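Side-chain contacts in protocadherin gamma-B3 (Homo sapiens, PDB 5K8R), which probably acts as a calcium-dependent cell-adhesion protein and may help set up and maintain specific neuronal connections in the brain, here represented by its first four extracellular cadherin repeats: residues 392-397 / 402-407; 99-104 / 136-141; 249-254 / 269-274; 43-48 / 89-94. All blocks are in the same frame, centred on the assembly; numbering follows the deposited sequence.

Overall arrangement
The four contacts are strung along a rod of cadherin repeats, in chain order interaction 4, 2, 3 and 1; the centres of 4 and 1 lie about 130 Å apart. Interaction 1 alone is a strand pairing within one sheet, partly buried and built mainly of backbone hydrogen bonds. Interactions 3 and 4 are buried packing between the two facing sheets of the third and first repeats, with aromatic rings reaching across in both. Interaction 2, also buried, packs a linker against a strand of the second repeat. Interactions 1 and 2 each include a calcium ligand, a carboxylate in 392-397 and a backbone carbonyl in 99-104, whereas 3 and 4 have no metal ligand.

Interaction 1: 392-397 / 402-407; sequences ITATDK and LSSSKT. With CA (calcium ion), chain E.
Leu402 O is gripped by two neighbouring residues of the facing strand: Asp396 N donates to it over 2.9 Å in a nearly straight bond, and the CA-H of Thr395 leans on the same oxygen. This is the turn end of an antiparallel beta hairpin in the fourth cadherin repeat, strand 387-396 followed by strand 403-413. Further along, Ile392 with Lys406 and Ala394 with Ser404 are hydrogen-bonded pairs, each closed by two backbone bonds; Thr393 with Ser405 and Thr395 with Ser403 are the non-hydrogen-bonded pairs. Small beta-branched or hydroxyl residues suit the face that carries Thr393, Thr395, Ser403 and Ser405, where backbones come close: Thr395 OG1 lies 3.2 Å from Ser403 CB, and Thr395 CG2, anti to the backbone N, rests 3.4 Å from Leu402 O. Replacing Thr395 by a glycine removes both branches, which would probably open a gap beside Ser403 CB and strip the methyl cover from Leu402 O. On the other face, Ile392 packs against Cys354 and Leu356 of the adjoining strand, while Ser404 OG is hydrogen-bonded to Pro315 O. Asp396 joins the hairpin to the calcium site between the third and fourth repeats, completed by Asn311, Asn313, Asp343, Asp345 and Asn349. With CG lying between its backbone N and carbonyl carbon (chi1 54°), the carboxylate folds back beside Leu402, dividing its work. OD1 faces Leu402 N on its syn side, at a separation too short to be taken at face value, while Asp396 OD2 binds the calcium ion at 2.7 Å.

Interaction 2: 99-104 / 136-141; sequences NPPTFS and SLQQYY. With CA (calcium ion), chain B.
Pro101 and Phe103, alternate residues of an extended linker, lie against Gln138 and Tyr140 of the second cadherin repeat. The linker leaves the calcium-binding DXNDN motif that joins the first two repeats, and Asn99, the last residue of that motif, supplies its backbone oxygen: Asn99 O meets a calcium ion at 2.4 Å. Asn97, Asp129, Asp131, Asn135 and Asp186 complete this site. Pro101 comes next in the contact, its CB directed toward the strand. A proline suits the place, since its compact ring offers carbon without a backbone N-H that would need a partner. Pro101 CB lies 3.4 Å from Gln138 OE1, and Pro101 CG is almost as near the same oxygen; the two side chains meet at a slant. What turns the amide this way is a bend in the glutamine chain (chi2 -55°), which brings Gln138 NE2 to Ser136 O in a weak hydrogen bond of 2.8 Å and also to Asp129 OD2. Because Asp129 binds the calcium ion through OD1, Gln138 sits in the second shell and is placed to steady Asp129. Thr102 holds its place by backbone bonding with Gln128 of the second repeat. Phe103 and Tyr140 then lie alongside with their side chains running in opposing senses, Phe103 also touching Leu182, Cys194 and Thr196. A tyrosine serves here because its ring is apolar while its hydroxyl reaches Ser126 OG and Ala127 N. Between the rings, Phe103 CZ approaches the edge of Tyr140 near the plane of that ring, 4.0 Å from Tyr140 CE1.

Interaction 3: 249-254 / 269-274; sequences YAFINI and GELTTI
Tyr249 and Gly269 form the tight end of this contact: Tyr249 CD2 stands 3.6 Å from Gly269 CA, and Gly269 N is only slightly farther from the same ring atom. Glycine fits for two reasons. Its backbone has a positive phi (70°), which other residues adopt less readily, and a beta carbon on it would point at the ring and come about 3.0 Å from Tyr249 CD2. The tyrosine hydroxyl, carried beyond the glycine, is hydrogen-bonded to Ala236 N, which fixes the far end of the ring. The two segments belong to different sheets of the beta sandwich of the third cadherin repeat: strand 248-252 edges one sheet, and strand 270-273 lies inside the other. Between the sheets, Phe251 and Leu271 meet with less crowding. The two side chains run roughly perpendicular to each other, and the leucine fork comes to the ring edge, in its plane, with Phe251 CZ 3.8 Å from Leu271 CG, 3.9 Å from Leu271 CD1 and 4.0 Å from Leu271 CD2. A phenylalanine with CG anti to the carbonyl carbon (chi1 -73°) is long enough to touch the other sheet; it also touches Leu264 and Ile287. Leu271 packs behind on Val231, Leu232 and Val303. Past Phe251 the chain turns outward to the surface, where the exposed Asn253 is hydrogen-bonded through OD1 to Ser126 N of the second subunit.

Interaction 4: 43-48 / 89-94; sequences KFFTVS and VTVLIQ
The hydrophobic core of the first cadherin repeat, a sandwich of two beta sheets, is bridged here by Phe45 of edge strand 45-47, which reaches across to Val91 and Ile93 of strand 85-94 in the facing sheet. The two backbones stay far apart, with Phe45 CA and Val91 CA 9.7 Å from each other, and no hydrogen bond links the segments; the side chains alone span the gap. Phe45 and Val91 point at each other from the two sheets. With its CG anti to the carbonyl carbon (chi1 -53°), the phenylalanine directs its ring inward, and the far end of the ring touches the valine. The nearest approach is Phe45 CZ to Val91 CG1, 3.7 Å. The two valine methyls spread over this end of the ring: Val91 CG1 is also 4.1 Å from Phe45 CE2, while Val91 CG2 lies over one face, 4.1 Å from Phe45 CE1. A branched valine suits the spot because its fork covers the ring end without a long chain. Ile93 CD1 comes more loosely at the ring edge, 4.4 Å from Phe45 CZ. Around the ring stand Ile7, Leu54 and Ile60, and the ring of Phe76 meets it with planes about 30° apart. With an alanine here instead of Phe45, the space between the sheets is likely to be left unfilled and Val91 CG1 without its partner. Since every atom that meets across this contact is carbon and all three residues are buried, its cohesion rests on shape and the exclusion of water rather than on directed bonds.

Interaction 1: 392-397 / 402-407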
loop_
_atom_site.group_PDB
_atom_site.type_symbol
_atom_site.label_atom_id
_atom_site.label_comp_id
_atom_site.label_asym_id
_atom_site.label_seq_id
_atom_site.Cartn_x
_atom_site.Cartn_y
_atom_site.Cartn_z
ATOM N N ILE A 392 -46.084 -7.408 58.975
ATOM C CA ILE A 392 -46.166 -6.211 58.147
ATOM C C ILE A 392 -45.809 -6.594 56.719
ATOM O O ILE A 392 -44.819 -7.301 56.487
ATOM C CB ILE A 392 -45.233 -5.106 58.671
ATOM C CG1 ILE A 392 -45.552 -4.786 60.133
ATOM C CG2 ILE A 392 -45.352 -3.858 57.814
ATOM C CD1 ILE A 392 -46.954 -4.264 60.353
ATOM N N THR A 393 -46.615 -6.138 55.761
ATOM C CA THR A 393 -46.399 -6.446 54.354
ATOM C C THR A 393 -46.171 -5.163 53.570
ATOM O O THR A 393 -46.785 -4.129 53.859
ATOM C CB THR A 393 -47.586 -7.215 53.758
ATOM O OG1 THR A 393 -48.787 -6.451 53.923
ATOM C CG2 THR A 393 -47.750 -8.561 54.446
ATOM N N ALA A 394 -45.283 -5.233 52.581
ATOM C CA ALA A 394 -44.987 -4.106 51.706
ATOM C C ALA A 394 -45.035 -4.576 50.262
ATOM O O ALA A 394 -44.469 -5.621 49.927
ATOM C CB ALA A 394 -43.617 -3.497 52.019
ATOM N N THR A 395 -45.709 -3.805 49.410
ATOM C CA THR A 395 -45.851 -4.148 48.002
ATOM C C THR A 395 -45.624 -2.902 47.163
ATOM O O THR A 395 -46.197 -1.848 47.453
ATOM C CB THR A 395 -47.238 -4.733 47.710
ATOM O OG1 THR A 395 -47.485 -5.845 48.580
ATOM C CG2 THR A 395 -47.332 -5.197 46.263
ATOM N N ASP A 396 -44.793 -3.019 46.129
ATOM C CA ASP A 396 -44.547 -1.889 45.248
ATOM C C ASP A 396 -45.664 -1.773 44.212
ATOM O O ASP A 396 -46.588 -2.589 44.156
ATOM C CB ASP A 396 -43.173 -2.009 44.587
ATOM C CG ASP A 396 -42.972 -3.331 43.864
ATOM O OD1 ASP A 396 -43.966 -3.950 43.432
ATOM O OD2 ASP A 396 -41.804 -3.751 43.721
ATOM N N LYS A 397 -45.578 -0.740 43.374
ATOM C CA LYS A 397 -46.581 -0.470 42.354
ATOM C C LYS A 397 -46.050 -0.727 40.946
ATOM O O LYS A 397 -46.444 -0.050 39.993
ATOM C CB LYS A 397 -47.093 0.964 42.478
ATOM C CG LYS A 397 -47.562 1.333 43.877
ATOM C CD LYS A 397 -48.175 2.724 43.910
ATOM C CE LYS A 397 -48.461 3.166 45.337
ATOM N NZ LYS A 397 -49.321 2.191 46.063
ATOM N N LEU A 402 -44.023 -6.469 43.122
ATOM C CA LEU A 402 -43.263 -7.305 44.038
ATOM C C LEU A 402 -43.589 -6.910 45.471
ATOM O O LEU A 402 -43.984 -5.773 45.746
ATOM C CB LEU A 402 -41.752 -7.190 43.791
ATOM C CG LEU A 402 -41.150 -8.035 42.664
ATOM C CD1 LEU A 402 -41.562 -7.521 41.292
ATOM C CD2 LEU A 402 -39.635 -8.084 42.785
ATOM N N SER A 403 -43.417 -7.860 46.387
ATOM C CA SER A 403 -43.807 -7.651 47.772
ATOM C C SER A 403 -42.845 -8.391 48.691
ATOM O O SER A 403 -42.023 -9.199 48.251
ATOM C CB SER A 403 -45.247 -8.113 48.017
ATOM O OG SER A 403 -45.395 -9.491 47.725
ATOM N N SER A 404 -42.962 -8.097 49.984
ATOM C CA SER A 404 -42.181 -8.764 51.014
ATOM C C SER A 404 -42.907 -8.611 52.343
ATOM O O SER A 404 -43.676 -7.664 52.539
ATOM C CB SER A 404 -40.759 -8.198 51.106
ATOM O OG SER A 404 -40.776 -6.828 51.467
ATOM N N SER A 405 -42.653 -9.551 53.250
ATOM C CA SER A 405 -43.286 -9.566 54.560
ATOM C C SER A 405 -42.222 -9.647 55.644
ATOM O O SER A 405 -41.128 -10.176 55.427
ATOM C CB SER A 405 -44.257 -10.748 54.709
ATOM O OG SER A 405 -45.289 -10.691 53.741
ATOM N N LYS A 406 -42.556 -9.113 56.816
ATOM C CA LYS A 406 -41.682 -9.214 57.978
ATOM C C LYS A 406 -42.544 -9.262 59.229
ATOM O O LYS A 406 -43.397 -8.393 59.431
ATOM C CB LYS A 406 -40.697 -8.042 58.041
ATOM C CG LYS A 406 -39.676 -8.150 59.159
ATOM C CD LYS A 406 -38.522 -7.183 58.951
ATOM C CE LYS A 406 -37.664 -7.596 57.767
ATOM N NZ LYS A 406 -37.006 -8.914 57.991
ATOM N N THR A 407 -42.322 -10.278 60.058
ATOM C CA THR A 407 -43.130 -10.526 61.244
ATOM C C THR A 407 -42.299 -10.283 62.496
ATOM O O THR A 407 -41.193 -10.819 62.627
ATOM C CB THR A 407 -43.675 -11.957 61.244
ATOM O OG1 THR A 407 -44.517 -12.148 60.101
ATOM C CG2 THR A 407 -44.476 -12.225 62.509
HETATM CA CA CA E . -39.495 -2.412 43.279
#

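Interaction 2: 99-104 / 136-141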
loop_
_atom_site.group_PDB
_atom_site.type_symbol
_atom_site.label_atom_id
_atom_site.label_comp_id
_atom_site.label_asym_id
_atom_site.label_seq_id
_atom_site.Cartn_x
_atom_site.Cartn_y
_atom_site.Cartn_z
ATOM N N ASN A 99 7.032 0.052 -45.976
ATOM C CA ASN A 99 6.805 -0.620 -44.708
ATOM C C ASN A 99 6.116 0.347 -43.750
ATOM O O ASN A 99 6.589 1.482 -43.570
ATOM C CB ASN A 99 8.120 -1.120 -44.101
ATOM C CG ASN A 99 8.675 -2.325 -44.827
ATOM O OD1 ASN A 99 9.747 -2.263 -45.427
ATOM N ND2 ASN A 99 7.949 -3.436 -44.770
ATOM N N PRO A 100 5.014 -0.053 -43.127
ATOM C CA PRO A 100 4.355 0.821 -42.159
ATOM C C PRO A 100 5.020 0.711 -40.800
ATOM O O PRO A 100 5.712 -0.277 -40.516
ATOM C CB PRO A 100 2.923 0.273 -42.121
ATOM C CG PRO A 100 3.105 -1.188 -42.372
ATOM C CD PRO A 100 4.269 -1.306 -43.334
ATOM N N PRO A 101 4.843 1.706 -39.934
ATOM C CA PRO A 101 5.299 1.560 -38.550
ATOM C C PRO A 101 4.497 0.487 -37.832
ATOM O O PRO A 101 3.436 0.052 -38.285
ATOM C CB PRO A 101 5.052 2.945 -37.941
ATOM C CG PRO A 101 3.983 3.545 -38.797
ATOM C CD PRO A 101 4.232 3.023 -40.182
ATOM N N THR A 102 5.023 0.053 -36.688
ATOM C CA THR A 102 4.378 -1.009 -35.933
ATOM C C THR A 102 4.655 -0.828 -34.449
ATOM O O THR A 102 5.724 -0.356 -34.053
ATOM C CB THR A 102 4.852 -2.396 -36.393
ATOM O OG1 THR A 102 4.338 -3.399 -35.508
ATOM C CG2 THR A 102 6.371 -2.468 -36.407
ATOM N N PHE A 103 3.672 -1.198 -33.635
ATOM C CA PHE A 103 3.826 -1.282 -32.192
ATOM C C PHE A 103 3.964 -2.741 -31.772
ATOM O O PHE A 103 3.547 -3.660 -32.482
ATOM C CB PHE A 103 2.640 -0.636 -31.472
ATOM C CG PHE A 103 2.636 0.866 -31.530
ATOM C CD1 PHE A 103 1.868 1.536 -32.466
ATOM C CD2 PHE A 103 3.403 1.607 -30.644
ATOM C CE1 PHE A 103 1.863 2.919 -32.519
ATOM C CE2 PHE A 103 3.402 2.989 -30.692
ATOM C CZ PHE A 103 2.631 3.646 -31.630
ATOM N N SER A 104 4.564 -2.944 -30.597
ATOM C CA SER A 104 4.813 -4.303 -30.124
ATOM C C SER A 104 3.510 -5.045 -29.854
ATOM O O SER A 104 3.390 -6.236 -30.164
ATOM C CB SER A 104 5.681 -4.271 -28.867
ATOM O OG SER A 104 6.934 -3.665 -29.131
ATOM N N SER A 136 11.251 6.149 -42.035
ATOM C CA SER A 136 11.076 5.599 -40.699
ATOM C C SER A 136 10.950 6.667 -39.623
ATOM O O SER A 136 10.694 6.324 -38.464
ATOM C CB SER A 136 12.242 4.665 -40.346
ATOM O OG SER A 136 13.475 5.361 -40.362
ATOM N N LEU A 137 11.126 7.940 -39.970
ATOM C CA LEU A 137 10.951 9.021 -39.009
ATOM C C LEU A 137 9.478 9.128 -38.638
ATOM O O LEU A 137 8.633 9.406 -39.497
ATOM C CB LEU A 137 11.461 10.335 -39.595
ATOM C CG LEU A 137 11.854 11.431 -38.604
ATOM C CD1 LEU A 137 13.027 10.980 -37.747
ATOM C CD2 LEU A 137 12.188 12.719 -39.338
ATOM N N GLN A 138 9.167 8.906 -37.367
ATOM C CA GLN A 138 7.790 8.773 -36.918
ATOM C C GLN A 138 7.253 10.082 -36.352
ATOM O O GLN A 138 7.997 10.949 -35.887
ATOM C CB GLN A 138 7.670 7.666 -35.867
ATOM C CG GLN A 138 8.106 6.298 -36.359
ATOM C CD GLN A 138 7.367 5.865 -37.610
ATOM O OE1 GLN A 138 6.172 6.118 -37.760
ATOM N NE2 GLN A 138 8.080 5.216 -38.521
ATOM N N GLN A 139 5.929 10.208 -36.402
ATOM C CA GLN A 139 5.200 11.321 -35.811
ATOM C C GLN A 139 4.034 10.735 -35.033
ATOM O O GLN A 139 3.217 10.002 -35.599
ATOM C CB GLN A 139 4.707 12.297 -36.883
ATOM C CG GLN A 139 4.357 13.676 -36.356
ATOM C CD GLN A 139 5.546 14.612 -36.349
ATOM O OE1 GLN A 139 5.619 15.538 -35.540
ATOM N NE2 GLN A 139 6.486 14.381 -37.258
ATOM N N TYR A 140 3.961 11.045 -33.743
ATOM C CA TYR A 140 2.989 10.430 -32.851
ATOM C C TYR A 140 1.861 11.402 -32.533
ATOM O O TYR A 140 2.090 12.600 -32.343
ATOM C CB TYR A 140 3.660 9.961 -31.559
ATOM C CG TYR A 140 4.716 8.905 -31.789
ATOM C CD1 TYR A 140 4.379 7.560 -31.848
ATOM C CD2 TYR A 140 6.049 9.254 -31.958
ATOM C CE1 TYR A 140 5.341 6.591 -32.064
ATOM C CE2 TYR A 140 7.018 8.293 -32.175
ATOM C CZ TYR A 140 6.658 6.963 -32.227
ATOM O OH TYR A 140 7.619 6.003 -32.441
ATOM N N TYR A 141 0.640 10.872 -32.475
ATOM C CA TYR A 141 -0.549 11.655 -32.169
ATOM C C TYR A 141 -1.413 10.880 -31.188
ATOM O O TYR A 141 -1.665 9.688 -31.388
ATOM C CB TYR A 141 -1.354 11.970 -33.435
ATOM C CG TYR A 141 -0.578 12.698 -34.507
ATOM C CD1 TYR A 141 -0.523 14.085 -34.530
ATOM C CD2 TYR A 141 0.093 11.999 -35.502
ATOM C CE1 TYR A 141 0.183 14.755 -35.510
ATOM C CE2 TYR A 141 0.801 12.660 -36.487
ATOM C CZ TYR A 141 0.842 14.039 -36.487
ATOM O OH TYR A 141 1.544 14.705 -37.464
HETATM CA CA CA B . 7.922 3.396 -43.117
#

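Interaction 3: 249-254 / 269-274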
loop_
_atom_site.group_PDB
_atom_site.type_symbol
_atom_site.label_atom_id
_atom_site.label_comp_id
_atom_site.label_asym_id
_atom_site.label_seq_id
_atom_site.Cartn_x
_atom_site.Cartn_y
_atom_site.Cartn_z
ATOM N N TYR A 249 -13.154 -1.526 13.761
ATOM C CA TYR A 249 -13.802 -0.714 14.779
ATOM C C TYR A 249 -13.274 -1.091 16.156
ATOM O O TYR A 249 -12.929 -2.248 16.412
ATOM C CB TYR A 249 -15.322 -0.898 14.746
ATOM C CG TYR A 249 -15.953 -0.683 13.390
ATOM C CD1 TYR A 249 -16.404 0.571 13.003
ATOM C CD2 TYR A 249 -16.109 -1.738 12.500
ATOM C CE1 TYR A 249 -16.988 0.771 11.767
ATOM C CE2 TYR A 249 -16.692 -1.548 11.261
ATOM C CZ TYR A 249 -17.129 -0.292 10.899
ATOM O OH TYR A 249 -17.709 -0.098 9.667
ATOM N N ALA A 250 -13.221 -0.105 17.049
ATOM C CA ALA A 250 -12.742 -0.358 18.400
ATOM C C ALA A 250 -13.261 0.724 19.334
ATOM O O ALA A 250 -13.548 1.844 18.907
ATOM C CB ALA A 250 -11.211 -0.413 18.453
ATOM N N PHE A 251 -13.381 0.372 20.610
ATOM C CA PHE A 251 -13.712 1.349 21.636
ATOM C C PHE A 251 -12.493 2.201 21.967
ATOM O O PHE A 251 -11.347 1.768 21.817
ATOM C CB PHE A 251 -14.216 0.653 22.901
ATOM C CG PHE A 251 -15.596 0.073 22.772
ATOM C CD1 PHE A 251 -16.535 0.656 21.939
ATOM C CD2 PHE A 251 -15.954 -1.056 23.491
ATOM C CE1 PHE A 251 -17.806 0.126 21.827
ATOM C CE2 PHE A 251 -17.222 -1.592 23.380
ATOM C CZ PHE A 251 -18.150 -0.999 22.548
ATOM N N ILE A 252 -12.748 3.431 22.415
ATOM C CA ILE A 252 -11.691 4.330 22.858
ATOM C C ILE A 252 -12.097 4.955 24.185
ATOM O O ILE A 252 -13.284 5.147 24.467
ATOM C CB ILE A 252 -11.377 5.429 21.818
ATOM C CG1 ILE A 252 -12.616 6.282 21.545
ATOM C CG2 ILE A 252 -10.842 4.817 20.530
ATOM C CD1 ILE A 252 -12.362 7.445 20.618
ATOM N N ASN A 253 -11.090 5.268 25.005
ATOM C CA ASN A 253 -11.291 5.906 26.309
ATOM C C ASN A 253 -12.272 5.114 27.171
ATOM O O ASN A 253 -13.081 5.678 27.909
ATOM C CB ASN A 253 -11.755 7.355 26.146
ATOM C CG ASN A 253 -10.687 8.243 25.542
ATOM O OD1 ASN A 253 -9.524 8.190 25.939
ATOM N ND2 ASN A 253 -11.076 9.061 24.571
ATOM N N ILE A 254 -12.195 3.796 27.079
ATOM C CA ILE A 254 -13.129 2.924 27.778
ATOM C C ILE A 254 -12.555 2.565 29.140
ATOM O O ILE A 254 -11.335 2.538 29.342
ATOM C CB ILE A 254 -13.446 1.667 26.938
ATOM C CG1 ILE A 254 -14.840 1.149 27.280
ATOM C CG2 ILE A 254 -12.399 0.582 27.153
ATOM C CD1 ILE A 254 -15.906 2.209 27.165
ATOM N N GLY A 269 -18.445 -4.622 13.375
ATOM C CA GLY A 269 -18.839 -3.407 14.059
ATOM C C GLY A 269 -20.089 -3.544 14.890
ATOM O O GLY A 269 -20.647 -2.534 15.329
ATOM N N GLU A 270 -20.549 -4.770 15.113
ATOM C CA GLU A 270 -21.755 -5.009 15.888
ATOM C C GLU A 270 -21.441 -4.932 17.375
ATOM O O GLU A 270 -20.549 -5.631 17.867
ATOM C CB GLU A 270 -22.347 -6.374 15.541
ATOM C CG GLU A 270 -23.555 -6.743 16.381
ATOM C CD GLU A 270 -24.082 -8.128 16.075
ATOM O OE1 GLU A 270 -23.697 -8.699 15.033
ATOM O OE2 GLU A 270 -24.879 -8.650 16.881
ATOM N N LEU A 271 -22.173 -4.083 18.088
ATOM C CA LEU A 271 -22.001 -3.935 19.526
ATOM C C LEU A 271 -22.906 -4.925 20.250
ATOM O O LEU A 271 -24.095 -5.033 19.936
ATOM C CB LEU A 271 -22.315 -2.502 19.959
ATOM C CG LEU A 271 -21.509 -1.891 21.110
ATOM C CD1 LEU A 271 -21.794 -0.402 21.209
ATOM C CD2 LEU A 271 -21.818 -2.577 22.429
ATOM N N THR A 272 -22.337 -5.650 21.209
ATOM C CA THR A 272 -23.072 -6.615 22.012
ATOM C C THR A 272 -22.714 -6.420 23.478
ATOM O O THR A 272 -21.791 -5.679 23.825
ATOM C CB THR A 272 -22.772 -8.060 21.583
ATOM O OG1 THR A 272 -21.361 -8.298 21.654
ATOM C CG2 THR A 272 -23.259 -8.318 20.161
ATOM N N THR A 273 -23.461 -7.095 24.343
ATOM C CA THR A 273 -23.187 -7.088 25.770
ATOM C C THR A 273 -22.485 -8.379 26.170
ATOM O O THR A 273 -22.722 -9.442 25.592
ATOM C CB THR A 273 -24.476 -6.929 26.583
ATOM O OG1 THR A 273 -25.307 -8.081 26.399
ATOM C CG2 THR A 273 -25.235 -5.686 26.141
ATOM N N ILE A 274 -21.605 -8.272 27.162
ATOM C CA ILE A 274 -20.943 -9.437 27.738
ATOM C C ILE A 274 -21.196 -9.576 29.230
ATOM O O ILE A 274 -20.861 -10.625 29.802
ATOM C CB ILE A 274 -19.424 -9.423 27.459
ATOM C CG1 ILE A 274 -18.775 -8.185 28.079
ATOM C CG2 ILE A 274 -19.156 -9.480 25.964
ATOM C CD1 ILE A 274 -17.293 -8.067 27.796
#

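Interaction 4: 43-48 / 89-94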
loop_
_atom_site.group_PDB
_atom_site.type_symbol
_atom_site.label_atom_id
_atom_site.label_comp_id
_atom_site.label_asym_id
_atom_site.label_seq_id
_atom_site.Cartn_x
_atom_site.Cartn_y
_atom_site.Cartn_z
ATOM N N LYS A 43 22.104 -13.444 -56.661
ATOM C CA LYS A 43 21.591 -13.277 -58.021
ATOM C C LYS A 43 20.673 -12.054 -58.071
ATOM O O LYS A 43 19.453 -12.147 -58.206
ATOM C CB LYS A 43 20.861 -14.535 -58.471
ATOM C CG LYS A 43 21.660 -15.821 -58.327
ATOM C CD LYS A 43 22.604 -16.030 -59.498
ATOM C CE LYS A 43 23.243 -17.409 -59.444
ATOM N NZ LYS A 43 24.011 -17.715 -60.682
ATOM N N PHE A 44 21.293 -10.879 -57.960
ATOM C CA PHE A 44 20.560 -9.618 -57.950
ATOM C C PHE A 44 20.540 -8.921 -59.303
ATOM O O PHE A 44 19.534 -8.297 -59.656
ATOM C CB PHE A 44 21.150 -8.674 -56.897
ATOM C CG PHE A 44 20.746 -9.010 -55.488
ATOM C CD1 PHE A 44 19.483 -9.514 -55.222
ATOM C CD2 PHE A 44 21.624 -8.826 -54.434
ATOM C CE1 PHE A 44 19.104 -9.826 -53.928
ATOM C CE2 PHE A 44 21.251 -9.137 -53.139
ATOM C CZ PHE A 44 19.989 -9.639 -52.886
ATOM N N PHE A 45 21.623 -9.011 -60.072
ATOM C CA PHE A 45 21.715 -8.366 -61.373
ATOM C C PHE A 45 22.239 -9.353 -62.403
ATOM O O PHE A 45 22.945 -10.309 -62.068
ATOM C CB PHE A 45 22.635 -7.136 -61.334
ATOM C CG PHE A 45 22.285 -6.147 -60.261
ATOM C CD1 PHE A 45 22.958 -6.153 -59.049
ATOM C CD2 PHE A 45 21.288 -5.210 -60.462
ATOM C CE1 PHE A 45 22.639 -5.242 -58.059
ATOM C CE2 PHE A 45 20.965 -4.297 -59.477
ATOM C CZ PHE A 45 21.641 -4.313 -58.274
ATOM N N THR A 46 21.889 -9.114 -63.666
ATOM C CA THR A 46 22.424 -9.877 -64.783
ATOM C C THR A 46 22.798 -8.920 -65.903
ATOM O O THR A 46 22.118 -7.915 -66.127
ATOM C CB THR A 46 21.422 -10.924 -65.308
ATOM O OG1 THR A 46 20.146 -10.308 -65.521
ATOM C CG2 THR A 46 21.271 -12.075 -64.321
ATOM N N VAL A 47 23.888 -9.230 -66.596
ATOM C CA VAL A 47 24.342 -8.435 -67.731
ATOM C C VAL A 47 23.801 -9.072 -69.005
ATOM O O VAL A 47 23.999 -10.267 -69.243
ATOM C CB VAL A 47 25.875 -8.338 -67.768
ATOM C CG1 VAL A 47 26.328 -7.543 -68.975
ATOM C CG2 VAL A 47 26.396 -7.707 -66.482
ATOM N N SER A 48 23.103 -8.285 -69.810
ATOM C CA SER A 48 22.614 -8.766 -71.098
ATOM C C SER A 48 23.791 -8.893 -72.057
ATOM O O SER A 48 24.354 -7.866 -72.454
ATOM C CB SER A 48 21.557 -7.813 -71.661
ATOM O OG SER A 48 20.289 -8.051 -71.077
ATOM N N VAL A 89 31.729 -2.882 -60.066
ATOM C CA VAL A 89 30.476 -2.149 -60.178
ATOM C C VAL A 89 29.846 -2.067 -58.797
ATOM O O VAL A 89 29.784 -3.071 -58.076
ATOM C CB VAL A 89 29.511 -2.811 -61.178
ATOM C CG1 VAL A 89 28.245 -1.978 -61.326
ATOM C CG2 VAL A 89 30.185 -3.010 -62.526
ATOM N N THR A 90 29.389 -0.874 -58.427
ATOM C CA THR A 90 28.655 -0.661 -57.190
ATOM C C THR A 90 27.292 -0.065 -57.516
ATOM O O THR A 90 27.187 0.852 -58.336
ATOM C CB THR A 90 29.422 0.259 -56.231
ATOM O OG1 THR A 90 29.718 1.496 -56.887
ATOM C CG2 THR A 90 30.725 -0.391 -55.803
ATOM N N VAL A 91 26.251 -0.598 -56.883
ATOM C CA VAL A 91 24.874 -0.182 -57.130
ATOM C C VAL A 91 24.272 0.242 -55.799
ATOM O O VAL A 91 24.097 -0.587 -54.896
ATOM C CB VAL A 91 24.039 -1.294 -57.777
ATOM C CG1 VAL A 91 22.627 -0.799 -58.060
ATOM C CG2 VAL A 91 24.702 -1.786 -59.054
ATOM N N LEU A 92 23.914 1.519 -55.699
ATOM C CA LEU A 92 23.281 2.052 -54.501
ATOM C C LEU A 92 21.791 1.721 -54.560
ATOM O O LEU A 92 21.133 1.966 -55.571
ATOM C CB LEU A 92 23.487 3.563 -54.407
ATOM C CG LEU A 92 22.812 4.268 -53.229
ATOM C CD1 LEU A 92 23.375 3.764 -51.908
ATOM C CD2 LEU A 92 22.969 5.776 -53.342
ATOM N N ILE A 93 21.268 1.159 -53.477
ATOM C CA ILE A 93 19.865 0.768 -53.400
ATOM C C ILE A 93 19.136 1.805 -52.556
ATOM O O ILE A 93 19.294 1.849 -51.331
ATOM C CB ILE A 93 19.703 -0.643 -52.817
ATOM C CG1 ILE A 93 20.436 -1.665 -53.688
ATOM C CG2 ILE A 93 18.232 -1.000 -52.686
ATOM C CD1 ILE A 93 20.000 -1.659 -55.137
ATOM N N GLN A 94 18.334 2.638 -53.211
ATOM C CA GLN A 94 17.579 3.668 -52.514
ATOM C C GLN A 94 16.398 3.059 -51.767
ATOM O O GLN A 94 15.844 2.030 -52.164
ATOM C CB GLN A 94 17.088 4.725 -53.503
ATOM C CG GLN A 94 18.200 5.393 -54.294
ATOM C CD GLN A 94 17.688 6.129 -55.517
ATOM O OE1 GLN A 94 16.566 5.898 -55.968
ATOM N NE2 GLN A 94 18.511 7.019 -56.061
#